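Long-range contact in endo-1,4-beta-xylanase (PDB 2B4F), which hydrolyses internal beta-1,4 linkages in xylan, as a cold-adapted glycoside hydrolase of family 8: residues E146-F151 / Y203-F208. The protein carries 1 engineered substitution. Sequence-based numbering, arbitrary orientation.
Sequences EEYFAF and YHIPAF. With XYP (beta-D-xylopyranose), chain B.
Phe151 lies flat on Phe208: the ring planes differ by 7° and the centroids are 3.9 Å apart. CE1 of Phe208 falls over the centre of the Phe151 ring, so the stack is offset rather than eclipsed. Having CG anti to the backbone N (chi1 178°) swings the Phe151 ring against Phe208. Its CB adds a CH-pi contact over the same face, 4.2 Å from the Phe208 centroid. Tyr148, three residues earlier on the helix, meets the Phe208 ring differently. The CE2 and CZ edge of Phe208 points into the Tyr148 face at 83° between planes, a T-shaped pair, with Phe208 CZ 3.6 Å from Tyr148 CE1. The remaining face of Phe208 is covered within its own segment by CG2 of Ile205, 3.6 Å above the plane, so the ring is sandwiched. The other branch of Ile205 reaches the Tyr148 ring, CD1 to CE2 being 3.7 Å. Were Phe151 an alanine, Phe208 would lose its stacking partner and would probably be freer to tilt away from Tyr148.

One residue before Tyr148, the extended Glu147 side chain places OE1 2.6 Å from the carbonyl O of Tyr203, while its OE2 is hydrogen-bonded to Tyr209 OH. Tyr203 itself sends its ring away from helix 144-160 toward bound xylose, where its OH is 2.8 Å from O3; Glu78 and Asp281 hydrogen-bond the same sugar. Trp82 and Tyr211 extend the aromatic cluster with edge-to-face pairs to Tyr148 and Phe151. Helix 144-160 thus meets the N-terminus of helix 206-215, where Ile205 holds the N-cap position, in interhelical packing characteristic of the family 8 (alpha/alpha)6 barrel, next to its glycan-binding cleft.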
loop_
_atom_site.group_PDB
_atom_site.type_symbol
_atom_site.label_atom_id
_atom_site.label_comp_id
_atom_site.label_asym_id
_atom_site.label_seq_id
_atom_site.Cartn_x
_atom_site.Cartn_y
_atom_site.Cartn_z
ATOM N N GLU A 146 -8.671 -4.934 -0.733
ATOM C CA GLU A 146 -9.343 -5.609 0.380
ATOM C C GLU A 146 -8.458 -5.657 1.642
ATOM O O GLU A 146 -8.949 -5.447 2.745
ATOM C CB GLU A 146 -9.781 -7.021 -0.039
ATOM C CG GLU A 146 -11.042 -7.043 -0.913
ATOM C CD GLU A 146 -10.765 -6.906 -2.409
ATOM O OE1 GLU A 146 -9.668 -6.431 -2.805
ATOM O OE2 GLU A 146 -11.635 -7.308 -3.209
ATOM N N GLU A 147 -7.157 -5.895 1.478
ATOM C CA GLU A 147 -6.234 -5.942 2.628
ATOM C C GLU A 147 -6.247 -4.611 3.393
ATOM O O GLU A 147 -6.377 -4.584 4.620
ATOM C CB GLU A 147 -4.803 -6.235 2.186
ATOM C CG GLU A 147 -4.616 -7.618 1.579
ATOM C CD GLU A 147 -3.150 -7.947 1.353
ATOM O OE1 GLU A 147 -2.445 -7.165 0.653
ATOM O OE2 GLU A 147 -2.707 -8.977 1.894
ATOM N N TYR A 148 -6.099 -3.513 2.656
ATOM C CA TYR A 148 -6.189 -2.192 3.268
ATOM C C TYR A 148 -7.571 -1.850 3.799
ATOM O O TYR A 148 -7.659 -1.220 4.858
ATOM C CB TYR A 148 -5.651 -1.097 2.352
ATOM C CG TYR A 148 -4.154 -0.873 2.457
ATOM C CD1 TYR A 148 -3.633 0.019 3.385
ATOM C CD2 TYR A 148 -3.261 -1.533 1.625
ATOM C CE1 TYR A 148 -2.273 0.261 3.477
ATOM C CE2 TYR A 148 -1.868 -1.312 1.720
ATOM C CZ TYR A 148 -1.391 -0.396 2.649
ATOM O OH TYR A 148 -0.048 -0.133 2.774
ATOM N N PHE A 149 -8.639 -2.276 3.123
ATOM C CA PHE A 149 -9.987 -2.049 3.634
ATOM C C PHE A 149 -10.124 -2.699 5.024
ATOM O O PHE A 149 -10.608 -2.065 5.942
ATOM C CB PHE A 149 -11.075 -2.654 2.738
ATOM C CG PHE A 149 -11.447 -1.831 1.501
ATOM C CD1 PHE A 149 -11.670 -0.464 1.564
ATOM C CD2 PHE A 149 -11.622 -2.469 0.282
ATOM C CE1 PHE A 149 -12.067 0.249 0.437
ATOM C CE2 PHE A 149 -12.006 -1.766 -0.846
ATOM C CZ PHE A 149 -12.217 -0.399 -0.768
ATOM N N ALA A 150 -9.722 -3.962 5.157
ATOM C CA ALA A 150 -9.829 -4.682 6.430
ATOM C C ALA A 150 -9.021 -3.975 7.500
ATOM O O ALA A 150 -9.499 -3.780 8.626
ATOM C CB ALA A 150 -9.349 -6.125 6.298
ATOM N N PHE A 151 -7.808 -3.589 7.138
ATOM C CA PHE A 151 -6.923 -2.887 8.067
ATOM C C PHE A 151 -7.545 -1.554 8.546
ATOM O O PHE A 151 -7.602 -1.270 9.751
ATOM C CB PHE A 151 -5.555 -2.656 7.426
ATOM C CG PHE A 151 -4.590 -1.895 8.304
ATOM C CD1 PHE A 151 -3.977 -2.521 9.396
ATOM C CD2 PHE A 151 -4.313 -0.556 8.059
ATOM C CE1 PHE A 151 -3.084 -1.840 10.197
ATOM C CE2 PHE A 151 -3.421 0.158 8.893
ATOM C CZ PHE A 151 -2.801 -0.490 9.949
ATOM N N TYR A 203 1.909 -6.785 -2.493
ATOM C CA TYR A 203 0.677 -7.005 -1.753
ATOM C C TYR A 203 0.964 -7.533 -0.346
ATOM O O TYR A 203 0.055 -7.651 0.469
ATOM C CB TYR A 203 -0.225 -8.013 -2.474
ATOM C CG TYR A 203 -0.775 -7.613 -3.832
ATOM C CD1 TYR A 203 -0.406 -6.407 -4.479
ATOM C CD2 TYR A 203 -1.681 -8.443 -4.474
ATOM C CE1 TYR A 203 -0.921 -6.074 -5.729
ATOM C CE2 TYR A 203 -2.230 -8.103 -5.695
ATOM C CZ TYR A 203 -1.839 -6.933 -6.330
ATOM O OH TYR A 203 -2.374 -6.638 -7.560
ATOM N N HIS A 204 2.216 -7.881 -0.075
ATOM C CA HIS A 204 2.578 -8.523 1.171
ATOM C C HIS A 204 2.923 -7.497 2.246
ATOM O O HIS A 204 3.872 -6.746 2.109
ATOM C CB HIS A 204 3.746 -9.464 0.970
ATOM C CG HIS A 204 3.359 -10.737 0.300
ATOM N ND1 HIS A 204 3.191 -11.911 0.994
ATOM C CD2 HIS A 204 3.054 -11.008 -0.988
ATOM C CE1 HIS A 204 2.806 -12.856 0.156
ATOM N NE2 HIS A 204 2.710 -12.332 -1.054
ATOM N N ILE A 205 2.136 -7.477 3.316
ATOM C CA ILE A 205 2.396 -6.582 4.447
ATOM C C ILE A 205 2.243 -7.433 5.691
ATOM O O ILE A 205 1.156 -7.517 6.282
ATOM C CB ILE A 205 1.419 -5.382 4.455
ATOM C CG1 ILE A 205 1.333 -4.708 3.079
ATOM C CG2 ILE A 205 1.878 -4.362 5.450
ATOM C CD1 ILE A 205 -0.077 -4.434 2.599
ATOM N N PRO A 206 3.298 -8.149 6.042
ATOM C CA PRO A 206 3.219 -9.142 7.122
ATOM C C PRO A 206 2.610 -8.611 8.433
ATOM O O PRO A 206 1.783 -9.289 9.046
ATOM C CB PRO A 206 4.681 -9.578 7.278
ATOM C CG PRO A 206 5.271 -9.390 5.905
ATOM C CD PRO A 206 4.640 -8.128 5.414
ATOM N N ALA A 207 2.975 -7.394 8.831
ATOM C CA ALA A 207 2.469 -6.819 10.074
ATOM C C ALA A 207 0.961 -6.654 10.090
ATOM O O ALA A 207 0.360 -6.739 11.149
ATOM C CB ALA A 207 3.142 -5.499 10.343
ATOM N N PHE A 208 0.342 -6.414 8.930
ATOM C CA PHE A 208 -1.110 -6.324 8.879
ATOM C C PHE A 208 -1.715 -7.658 9.305
ATOM O O PHE A 208 -2.717 -7.682 9.999
ATOM C CB PHE A 208 -1.627 -5.994 7.475
ATOM C CG PHE A 208 -1.545 -4.534 7.075
ATOM C CD1 PHE A 208 -0.849 -3.595 7.807
ATOM C CD2 PHE A 208 -2.173 -4.121 5.893
ATOM C CE1 PHE A 208 -0.775 -2.263 7.382
ATOM C CE2 PHE A 208 -2.106 -2.807 5.474
ATOM C CZ PHE A 208 -1.402 -1.874 6.226
HETATM C C1 XYP B . -2.110 -1.042 -9.600
HETATM C C2 XYP B . -2.326 -1.866 -8.349
HETATM C C3 XYP B . -2.741 -3.296 -8.712
HETATM C C4 XYP B . -3.772 -3.364 -9.855
HETATM C C5 XYP B . -3.426 -2.374 -10.972
HETATM O O2 XYP B . -1.170 -1.996 -7.546
HETATM O O3 XYP B . -3.200 -3.983 -7.549
HETATM O O4 XYP B . -3.727 -4.694 -10.309
HETATM O O5 XYP B . -3.234 -1.084 -10.402
#